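Local coordinates for protein catalase (Corynebacterium glutamicum, PDB 4B7H) that breaks hydrogen peroxide down to water and oxygen at a haem iron, binds NADPH, and is inhibited by nitric oxide, at residues K231-W236 with F268-V273; E79-E84 with Y309-R314; T22-G27 with D49-E54. All coordinates share one frame; numbering follows the deposited sequence.

Interaction 1 of 3, residues K231-W236 with F268-V273; sequences KTRQGW and FPIWDV
With its CG beside the backbone N (chi1 -76°) and an almost straight chain from CG to NE, R233 sends its guanidinium across D272. The grip is side-on: NE of R233 meets OD2 of D272 at 2.9 Å and NH2 of R233 meets OD1 of D272 at 2.9 Å, both oxygens met on the syn side but out of the carboxylate plane. The two flat groups are turned 30° apart, and CG2 of I270 packs over one face of the guanidinium.

A bend at chi2 (70°) folds the amide of Q234 back on the backbone of I270, OE1 of Q234 taking the I270 N-H at 2.9 Å. NE2 of Q234 gives a longer bond of 3.2 Å to O of I270, a carbonyl that R233 N reaches from the opposite face; R204 O is a second partner of this NE2.

These side chains continue an antiparallel ladder, where K231 and D272 form a hydrogen-bonded pair and T232 and W271 a non-hydrogen-bonded one. The lysine amine turns away to a salt bridge with D207, and the indole NE1 of W271 to Q206 O. A water joins K231 O to D272 OD2. Where strand 223-232 ends beside the bound NADPH, the R233 N-H and the side chains of R233 and Q234 carry on the polar pairing, and the charges of R233 and D272 probably stabilise each other.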
loop_
_atom_site.group_PDB
_atom_site.type_symbol
_atom_site.label_atom_id
_atom_site.label_comp_id
_atom_site.label_asym_id
_atom_site.label_seq_id
_atom_site.Cartn_x
_atom_site.Cartn_y
_atom_site.Cartn_z
ATOM N N LYS A 231 15.150 35.355 -10.211
ATOM C CA LYS A 231 14.551 36.687 -10.206
ATOM C C LYS A 231 13.542 36.821 -11.343
ATOM O O LYS A 231 13.900 36.737 -12.525
ATOM C CB LYS A 231 15.632 37.776 -10.282
ATOM C CG LYS A 231 16.721 37.661 -9.204
ATOM C CD LYS A 231 16.174 37.815 -7.791
ATOM C CE LYS A 231 15.668 39.229 -7.530
ATOM N NZ LYS A 231 15.266 39.409 -6.095
ATOM N N THR A 232 12.276 37.012 -10.986
ATOM C CA THR A 232 11.219 36.989 -11.985
ATOM C C THR A 232 11.308 38.150 -12.973
ATOM O O THR A 232 11.430 39.307 -12.580
ATOM C CB THR A 232 9.820 36.978 -11.347
ATOM O OG1 THR A 232 8.852 37.172 -12.383
ATOM C CG2 THR A 232 9.681 38.085 -10.306
ATOM N N ARG A 233 11.254 37.831 -14.262
ATOM C CA ARG A 233 11.217 38.871 -15.278
ATOM C C ARG A 233 9.841 39.506 -15.398
ATOM O O ARG A 233 9.697 40.589 -15.979
ATOM C CB ARG A 233 11.657 38.324 -16.630
ATOM C CG ARG A 233 13.141 38.133 -16.728
ATOM C CD ARG A 233 13.609 38.199 -18.164
ATOM N NE ARG A 233 14.992 37.761 -18.263
ATOM C CZ ARG A 233 15.597 37.442 -19.400
ATOM N NH1 ARG A 233 14.939 37.519 -20.549
ATOM N NH2 ARG A 233 16.860 37.045 -19.382
ATOM N N GLN A 234 8.833 38.830 -14.854
ATOM C CA GLN A 234 7.467 39.346 -14.857
ATOM C C GLN A 234 7.258 40.355 -13.723
ATOM O O GLN A 234 6.350 41.194 -13.787
ATOM C CB GLN A 234 6.467 38.191 -14.743
ATOM C CG GLN A 234 6.467 37.247 -15.953
ATOM C CD GLN A 234 7.727 36.394 -16.081
ATOM O OE1 GLN A 234 8.405 36.425 -17.112
ATOM N NE2 GLN A 234 8.040 35.622 -15.040
ATOM N N GLY A 235 8.111 40.267 -12.703
ATOM C CA GLY A 235 8.078 41.159 -11.554
ATOM C C GLY A 235 7.170 40.653 -10.446
ATOM O O GLY A 235 6.165 39.994 -10.728
ATOM N N TRP A 236 7.513 40.956 -9.193
ATOM C CA TRP A 236 6.607 40.704 -8.073
ATOM C C TRP A 236 5.315 41.479 -8.305
ATOM O O TRP A 236 5.339 42.663 -8.655
ATOM C CB TRP A 236 7.223 41.146 -6.743
ATOM C CG TRP A 236 8.140 40.135 -6.097
ATOM C CD1 TRP A 236 9.502 40.135 -6.121
ATOM C CD2 TRP A 236 7.752 38.996 -5.301
ATOM N NE1 TRP A 236 9.987 39.060 -5.408
ATOM C CE2 TRP A 236 8.935 38.349 -4.893
ATOM C CE3 TRP A 236 6.521 38.468 -4.897
ATOM C CZ2 TRP A 236 8.927 37.200 -4.096
ATOM C CZ3 TRP A 236 6.514 37.325 -4.099
ATOM C CH2 TRP A 236 7.710 36.698 -3.720
ATOM N N PHE A 268 5.502 32.941 -22.375
ATOM C CA PHE A 268 6.350 32.095 -21.547
ATOM C C PHE A 268 7.050 32.892 -20.451
ATOM O O PHE A 268 7.796 33.821 -20.747
ATOM C CB PHE A 268 7.401 31.404 -22.417
ATOM C CG PHE A 268 6.832 30.643 -23.591
ATOM C CD1 PHE A 268 5.715 29.821 -23.451
ATOM C CD2 PHE A 268 7.423 30.754 -24.845
ATOM C CE1 PHE A 268 5.208 29.118 -24.544
ATOM C CE2 PHE A 268 6.924 30.064 -25.930
ATOM C CZ PHE A 268 5.814 29.241 -25.781
ATOM N N PRO A 269 6.830 32.524 -19.179
ATOM C CA PRO A 269 7.482 33.248 -18.083
ATOM C C PRO A 269 8.961 32.888 -17.961
ATOM O O PRO A 269 9.360 31.736 -18.215
ATOM C CB PRO A 269 6.707 32.787 -16.845
ATOM C CG PRO A 269 6.234 31.418 -17.195
ATOM C CD PRO A 269 5.932 31.465 -18.683
ATOM N N ILE A 270 9.761 33.880 -17.578
ATOM C CA ILE A 270 11.206 33.743 -17.495
ATOM C C ILE A 270 11.690 34.210 -16.126
ATOM O O ILE A 270 11.119 35.134 -15.537
ATOM C CB ILE A 270 11.891 34.577 -18.607
ATOM C CG1 ILE A 270 11.478 34.066 -19.989
ATOM C CG2 ILE A 270 13.406 34.553 -18.470
ATOM C CD1 ILE A 270 11.767 35.041 -21.104
ATOM N N TRP A 271 12.719 33.546 -15.610
ATOM C CA TRP A 271 13.417 33.985 -14.408
ATOM C C TRP A 271 14.906 34.054 -14.693
ATOM O O TRP A 271 15.462 33.158 -15.334
ATOM C CB TRP A 271 13.211 32.991 -13.266
ATOM C CG TRP A 271 11.866 33.049 -12.607
ATOM C CD1 TRP A 271 11.566 33.634 -11.408
ATOM C CD2 TRP A 271 10.634 32.506 -13.107
ATOM N NE1 TRP A 271 10.222 33.492 -11.130
ATOM C CE2 TRP A 271 9.631 32.795 -12.153
ATOM C CE3 TRP A 271 10.284 31.796 -14.262
ATOM C CZ2 TRP A 271 8.302 32.400 -12.318
ATOM C CZ3 TRP A 271 8.959 31.401 -14.427
ATOM C CH2 TRP A 271 7.983 31.703 -13.458
ATOM N N ASP A 272 15.556 35.107 -14.209
ATOM C CA ASP A 272 17.012 35.169 -14.268
ATOM C C ASP A 272 17.627 34.412 -13.090
ATOM O O ASP A 272 17.253 34.630 -11.938
ATOM C CB ASP A 272 17.484 36.618 -14.316
ATOM C CG ASP A 272 17.154 37.277 -15.635
ATOM O OD1 ASP A 272 17.811 36.931 -16.643
ATOM O OD2 ASP A 272 16.230 38.117 -15.672
ATOM N N VAL A 273 18.549 33.502 -13.397
ATOM C CA VAL A 273 19.211 32.673 -12.388
ATOM C C VAL A 273 20.476 33.360 -11.893
ATOM O O VAL A 273 21.378 33.651 -12.678
ATOM C CB VAL A 273 19.582 31.287 -12.957
ATOM C CG1 VAL A 273 20.299 30.452 -11.903
ATOM C CG2 VAL A 273 18.336 30.562 -13.459
HETATM O O HOH W 1 14.788 39.205 -13.741
#

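Interaction 2 of 3, residues E79-E84 with Y309-R314; sequences ELHITE and YFILNR
H81 and Y309 lie side by side, pointing the same way, their ring planes 1° from parallel but slid so far apart, with centroids 4.9 Å from each other, that they barely overlap. The phenol oxygen sits over the centre of the imidazole: OH of Y309 is 3.5 Å from CG of H81. In return CB of H81 rests over the tyrosine ring, 3.9 Å from its centroid, as a CH-pi contact, while CG2 of T83 meets its edge. Y309 gets there with its CG between the backbone N and the carbonyl carbon (chi1 70°).

E79 shares this face of the sheet. Its OE1 accepts from NE2 of H81 at 2.8 Å, in the imidazole plane at the ring's edge and through the anti lone pair, helping to set the ring's rotation. The other oxygen, OE2, is met from above the carboxylate plane by ND2 of N313 at 3.1 Å, their planes 84° apart; A5 N also binds OE2, and N313 OD1 turns to S4.

On the reverse face L80 CD1 approaches F310 CB. Antiparallel hydrogen-bonded pairs, E79 with I311 and H81 with Y309, join neighbouring strands of the catalase beta-barrel, and N313 and R314 form a classic beta bulge. One carboxylate thus links both strands to the N-terminal segment; its charge would probably polarise the imidazole, whose NE2 bond keeps its face to the tyrosine oxygen.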
loop_
_atom_site.group_PDB
_atom_site.type_symbol
_atom_site.label_atom_id
_atom_site.label_comp_id
_atom_site.label_asym_id
_atom_site.label_seq_id
_atom_site.Cartn_x
_atom_site.Cartn_y
_atom_site.Cartn_z
ATOM N N GLU A 79 13.235 25.167 -20.082
ATOM C CA GLU A 79 14.650 25.130 -20.453
ATOM C C GLU A 79 15.464 26.063 -19.576
ATOM O O GLU A 79 15.055 27.211 -19.326
ATOM C CB GLU A 79 14.826 25.560 -21.920
ATOM C CG GLU A 79 13.977 24.772 -22.904
ATOM C CD GLU A 79 13.961 25.353 -24.305
ATOM O OE1 GLU A 79 14.701 26.326 -24.581
ATOM O OE2 GLU A 79 13.199 24.828 -25.144
ATOM N N LEU A 80 16.622 25.577 -19.131
ATOM C CA LEU A 80 17.627 26.404 -18.472
ATOM C C LEU A 80 18.710 26.765 -19.485
ATOM O O LEU A 80 19.267 25.880 -20.135
ATOM C CB LEU A 80 18.263 25.634 -17.311
ATOM C CG LEU A 80 19.490 26.264 -16.642
ATOM C CD1 LEU A 80 19.097 27.534 -15.902
ATOM C CD2 LEU A 80 20.161 25.265 -15.709
ATOM N N HIS A 81 19.008 28.057 -19.613
ATOM C CA HIS A 81 20.051 28.532 -20.525
ATOM C C HIS A 81 21.169 29.242 -19.757
ATOM O O HIS A 81 20.927 30.247 -19.087
ATOM C CB HIS A 81 19.457 29.506 -21.547
ATOM C CG HIS A 81 18.495 28.874 -22.501
ATOM N ND1 HIS A 81 18.801 28.655 -23.827
ATOM C CD2 HIS A 81 17.232 28.418 -22.324
ATOM C CE1 HIS A 81 17.768 28.087 -24.426
ATOM N NE2 HIS A 81 16.806 27.927 -23.534
ATOM N N ILE A 82 22.396 28.739 -19.861
ATOM C CA ILE A 82 23.536 29.402 -19.227
ATOM C C ILE A 82 24.081 30.511 -20.131
ATOM O O ILE A 82 24.304 30.292 -21.324
ATOM C CB ILE A 82 24.646 28.389 -18.891
ATOM C CG1 ILE A 82 24.076 27.239 -18.054
ATOM C CG2 ILE A 82 25.804 29.065 -18.181
ATOM C CD1 ILE A 82 23.334 27.689 -16.793
ATOM N N THR A 83 24.290 31.701 -19.564
ATOM C CA THR A 83 24.771 32.849 -20.339
ATOM C C THR A 83 26.051 33.479 -19.772
ATOM O O THR A 83 26.616 34.401 -20.370
ATOM C CB THR A 83 23.686 33.951 -20.483
ATOM O OG1 THR A 83 23.356 34.483 -19.192
ATOM C CG2 THR A 83 22.425 33.403 -21.151
ATOM N N GLU A 84 26.494 32.990 -18.619
ATOM C CA GLU A 84 27.715 33.475 -17.984
ATOM C C GLU A 84 28.692 32.323 -17.784
ATOM O O GLU A 84 28.321 31.163 -17.945
ATOM C CB GLU A 84 27.384 34.107 -16.634
ATOM C CG GLU A 84 26.505 35.333 -16.729
ATOM C CD GLU A 84 27.268 36.554 -17.212
ATOM O OE1 GLU A 84 28.395 36.790 -16.723
ATOM O OE2 GLU A 84 26.743 37.274 -18.085
ATOM N N TYR A 309 19.328 32.095 -17.397
ATOM C CA TYR A 309 17.894 32.256 -17.186
ATOM C C TYR A 309 17.199 30.930 -17.434
ATOM O O TYR A 309 17.760 30.036 -18.077
ATOM C CB TYR A 309 17.312 33.335 -18.113
ATOM C CG TYR A 309 17.279 32.949 -19.583
ATOM C CD1 TYR A 309 18.362 33.206 -20.417
ATOM C CD2 TYR A 309 16.157 32.337 -20.138
ATOM C CE1 TYR A 309 18.332 32.852 -21.763
ATOM C CE2 TYR A 309 16.115 31.976 -21.474
ATOM C CZ TYR A 309 17.203 32.237 -22.287
ATOM O OH TYR A 309 17.150 31.876 -23.622
ATOM N N PHE A 310 15.973 30.794 -16.942
ATOM C CA PHE A 310 15.144 29.677 -17.371
ATOM C C PHE A 310 13.784 30.180 -17.838
ATOM O O PHE A 310 13.329 31.259 -17.439
ATOM C CB PHE A 310 15.064 28.538 -16.328
ATOM C CG PHE A 310 14.274 28.863 -15.087
ATOM C CD1 PHE A 310 12.885 28.806 -15.093
ATOM C CD2 PHE A 310 14.926 29.160 -13.893
ATOM C CE1 PHE A 310 12.158 29.070 -13.941
ATOM C CE2 PHE A 310 14.205 29.433 -12.735
ATOM C CZ PHE A 310 12.819 29.391 -12.764
ATOM N N ILE A 311 13.167 29.405 -18.720
ATOM C CA ILE A 311 11.917 29.773 -19.364
ATOM C C ILE A 311 10.961 28.590 -19.277
ATOM O O ILE A 311 11.386 27.437 -19.388
ATOM C CB ILE A 311 12.173 30.197 -20.841
ATOM C CG1 ILE A 311 10.887 30.654 -21.531
ATOM C CG2 ILE A 311 12.893 29.091 -21.626
ATOM C CD1 ILE A 311 11.128 31.310 -22.890
ATOM N N LEU A 312 9.684 28.869 -19.028
ATOM C CA LEU A 312 8.685 27.805 -18.993
ATOM C C LEU A 312 7.913 27.861 -20.304
ATOM O O LEU A 312 7.172 28.825 -20.554
ATOM C CB LEU A 312 7.737 27.969 -17.804
ATOM C CG LEU A 312 8.413 28.076 -16.434
ATOM C CD1 LEU A 312 7.373 28.203 -15.320
ATOM C CD2 LEU A 312 9.331 26.885 -16.188
ATOM N N ASN A 313 8.092 26.843 -21.143
ATOM C CA ASN A 313 7.487 26.865 -22.475
ATOM C C ASN A 313 6.689 25.618 -22.862
ATOM O O ASN A 313 6.349 25.443 -24.029
ATOM C CB ASN A 313 8.543 27.181 -23.551
ATOM C CG ASN A 313 9.630 26.115 -23.647
ATOM O OD1 ASN A 313 9.569 25.073 -22.981
ATOM N ND2 ASN A 313 10.632 26.372 -24.485
ATOM N N ARG A 314 6.376 24.764 -21.893
ATOM C CA ARG A 314 5.628 23.552 -22.192
ATOM C C ARG A 314 4.713 23.188 -21.035
ATOM O O ARG A 314 5.173 22.997 -19.906
ATOM C CB ARG A 314 6.600 22.404 -22.493
ATOM C CG ARG A 314 5.944 21.011 -22.579
ATOM C CD ARG A 314 5.047 20.848 -23.818
ATOM N NE ARG A 314 5.834 20.993 -25.039
ATOM C CZ ARG A 314 5.704 21.985 -25.914
ATOM N NH1 ARG A 314 4.772 22.915 -25.743
ATOM N NH2 ARG A 314 6.498 22.033 -26.978
#

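Interaction 3 of 3, residues T22-G27 with D49-E54; sequences TTRHNG and DIHLIE
OE2 of E54 accepts the backbone N-H of H25 at 2.8 Å, on the syn side of the carboxylate, although 28° out of its plane. The same oxygen lies over one face of the H25 imidazole, 3.3 Å from CG of that ring, and the carboxylate and ring planes are stacked only 11° apart. The glutamate reaches so far from its helix because CG is anti to the backbone N (chi1 -177°) and the chain beyond stays extended; on the way its CG makes an off-centre CH-pi contact with the same imidazole.

R24 passes across this carboxylate at about a right angle. CD of R24 lies 3.9 Å from CB of H51, and the bend at chi3 then turns NE of R24 to within 3.6 Å of CG2 of I50. CB of I50 lies over one face of the guanidinium and OD1 of N26 over the opposite one, both toward its rim. A water accepts long hydrogen bonds from R24 NE and N26 N and lies 2.7 Å from OE1 of E54.

A loop ahead of the main barrel, with a type I turn from R24 to G27, thus packs on the start of helix 50-59, capped by D49, at a subunit interface of the tetramer. H51 NE2 turns to E33, whereas H25 NE2 bonds T378 of a second subunit and E54 OE1 forms a salt bridge with R365 of that subunit. A buried carboxylate thereby serves a turn and a neighbouring chain at once, and this arginine would tend to keep E54 ionised.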
loop_
_atom_site.group_PDB
_atom_site.type_symbol
_atom_site.label_atom_id
_atom_site.label_comp_id
_atom_site.label_asym_id
_atom_site.label_seq_id
_atom_site.Cartn_x
_atom_site.Cartn_y
_atom_site.Cartn_z
ATOM N N THR A 22 -13.855 1.387 -27.290
ATOM C CA THR A 22 -12.988 1.159 -26.146
ATOM C C THR A 22 -12.646 -0.331 -25.999
ATOM O O THR A 22 -13.317 -1.214 -26.573
ATOM C CB THR A 22 -13.646 1.685 -24.864
ATOM O OG1 THR A 22 -14.998 1.214 -24.805
ATOM C CG2 THR A 22 -13.625 3.212 -24.849
ATOM N N THR A 23 -11.595 -0.603 -25.227
ATOM C CA THR A 23 -11.186 -1.964 -24.915
ATOM C C THR A 23 -11.061 -2.099 -23.413
ATOM O O THR A 23 -10.815 -1.108 -22.709
ATOM C CB THR A 23 -9.814 -2.348 -25.531
ATOM O OG1 THR A 23 -8.760 -1.623 -24.880
ATOM C CG2 THR A 23 -9.777 -2.062 -27.028
ATOM N N ARG A 24 -11.226 -3.322 -22.918
ATOM C CA ARG A 24 -10.843 -3.622 -21.541
ATOM C C ARG A 24 -9.329 -3.535 -21.405
ATOM O O ARG A 24 -8.609 -3.346 -22.388
ATOM C CB ARG A 24 -11.346 -5.003 -21.114
ATOM C CG ARG A 24 -12.859 -5.110 -21.129
ATOM C CD ARG A 24 -13.378 -6.200 -20.191
ATOM N NE ARG A 24 -12.508 -7.370 -20.150
ATOM C CZ ARG A 24 -12.602 -8.413 -20.967
ATOM N NH1 ARG A 24 -13.526 -8.446 -21.919
ATOM N NH2 ARG A 24 -11.763 -9.431 -20.826
ATOM N N HIS A 25 -8.834 -3.683 -20.185
ATOM C CA HIS A 25 -7.406 -3.518 -19.953
ATOM C C HIS A 25 -6.568 -4.695 -20.448
ATOM O O HIS A 25 -5.347 -4.590 -20.514
ATOM C CB HIS A 25 -7.147 -3.173 -18.487
ATOM C CG HIS A 25 -7.801 -1.897 -18.065
ATOM N ND1 HIS A 25 -7.923 -1.516 -16.745
ATOM C CD2 HIS A 25 -8.368 -0.908 -18.798
ATOM C CE1 HIS A 25 -8.529 -0.343 -16.685
ATOM N NE2 HIS A 25 -8.808 0.048 -17.919
ATOM N N ASN A 26 -7.221 -5.799 -20.814
ATOM C CA ASN A 26 -6.536 -6.895 -21.510
ATOM C C ASN A 26 -6.531 -6.683 -23.025
ATOM O O ASN A 26 -5.942 -7.464 -23.761
ATOM C CB ASN A 26 -7.160 -8.259 -21.184
ATOM C CG ASN A 26 -8.471 -8.491 -21.914
ATOM O OD1 ASN A 26 -9.252 -7.560 -22.126
ATOM N ND2 ASN A 26 -8.714 -9.740 -22.319
ATOM N N GLY A 27 -7.180 -5.625 -23.496
ATOM C CA GLY A 27 -7.230 -5.342 -24.925
ATOM C C GLY A 27 -8.458 -5.848 -25.668
ATOM O O GLY A 27 -8.606 -5.551 -26.853
ATOM N N ASP A 49 -20.052 -9.223 -15.155
ATOM C CA ASP A 49 -19.881 -8.109 -16.078
ATOM C C ASP A 49 -18.444 -7.632 -15.861
ATOM O O ASP A 49 -18.168 -6.813 -14.975
ATOM C CB ASP A 49 -20.904 -6.996 -15.844
ATOM C CG ASP A 49 -20.878 -5.957 -16.949
ATOM O OD1 ASP A 49 -19.772 -5.730 -17.495
ATOM O OD2 ASP A 49 -21.943 -5.379 -17.290
ATOM N N ILE A 50 -17.523 -8.187 -16.645
ATOM C CA ILE A 50 -16.100 -7.995 -16.386
ATOM C C ILE A 50 -15.719 -6.526 -16.524
ATOM O O ILE A 50 -15.007 -5.975 -15.682
ATOM C CB ILE A 50 -15.227 -8.888 -17.309
ATOM C CG1 ILE A 50 -15.605 -10.363 -17.124
ATOM C CG2 ILE A 50 -13.741 -8.668 -17.028
ATOM C CD1 ILE A 50 -15.007 -11.288 -18.167
ATOM N N HIS A 51 -16.213 -5.889 -17.576
ATOM C CA HIS A 51 -15.930 -4.476 -17.780
ATOM C C HIS A 51 -16.496 -3.600 -16.662
ATOM O O HIS A 51 -15.819 -2.691 -16.188
ATOM C CB HIS A 51 -16.431 -4.004 -19.144
ATOM C CG HIS A 51 -16.177 -2.553 -19.394
ATOM N ND1 HIS A 51 -14.914 -2.004 -19.345
ATOM C CD2 HIS A 51 -17.024 -1.535 -19.680
ATOM C CE1 HIS A 51 -14.994 -0.707 -19.591
ATOM N NE2 HIS A 51 -16.263 -0.399 -19.798
ATOM N N LEU A 52 -17.719 -3.874 -16.216
ATOM C CA LEU A 52 -18.294 -3.090 -15.119
ATOM C C LEU A 52 -17.383 -3.102 -13.896
ATOM O O LEU A 52 -17.070 -2.055 -13.320
ATOM C CB LEU A 52 -19.672 -3.616 -14.724
ATOM C CG LEU A 52 -20.303 -2.951 -13.498
ATOM C CD1 LEU A 52 -20.689 -1.514 -13.807
ATOM C CD2 LEU A 52 -21.511 -3.767 -13.019
ATOM N N ILE A 53 -16.961 -4.294 -13.492
ATOM C CA ILE A 53 -16.153 -4.416 -12.292
ATOM C C ILE A 53 -14.775 -3.772 -12.499
ATOM O O ILE A 53 -14.262 -3.097 -11.610
ATOM C CB ILE A 53 -16.044 -5.880 -11.816
ATOM C CG1 ILE A 53 -17.439 -6.455 -11.544
ATOM C CG2 ILE A 53 -15.142 -5.978 -10.591
ATOM C CD1 ILE A 53 -18.270 -5.633 -10.588
ATOM N N GLU A 54 -14.191 -3.945 -13.679
ATOM C CA GLU A 54 -12.875 -3.377 -13.951
ATOM C C GLU A 54 -12.933 -1.840 -13.930
ATOM O O GLU A 54 -12.053 -1.169 -13.373
ATOM C CB GLU A 54 -12.363 -3.885 -15.297
ATOM C CG GLU A 54 -10.971 -3.437 -15.666
ATOM C CD GLU A 54 -10.466 -4.185 -16.878
ATOM O OE1 GLU A 54 -9.996 -5.331 -16.723
ATOM O OE2 GLU A 54 -10.556 -3.641 -17.996
HETATM O O HOH W 2 -9.548 -6.811 -18.896
#

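From the N terminus, interaction 3 comes first, closing a short loop between the loop that follows helix 7-11 and helix 50-59, where other subunits pack. The chain then enters strand 73-82, the first strand of interaction 2, which is completed only when strand 305-314 returns some 225 residues later. Within that long excursion interaction 1 opens and closes, joining strands 223-232 and 270-279 around a largely helical connection. Interactions 1 and 2 abut, W271 O meeting F310 N, so that strands 73-82, 305-314, 270-279 and 223-232 lie side by side in the catalase beta-barrel. Interaction 3 stands apart, its centre about 44 Å from that of interaction 2.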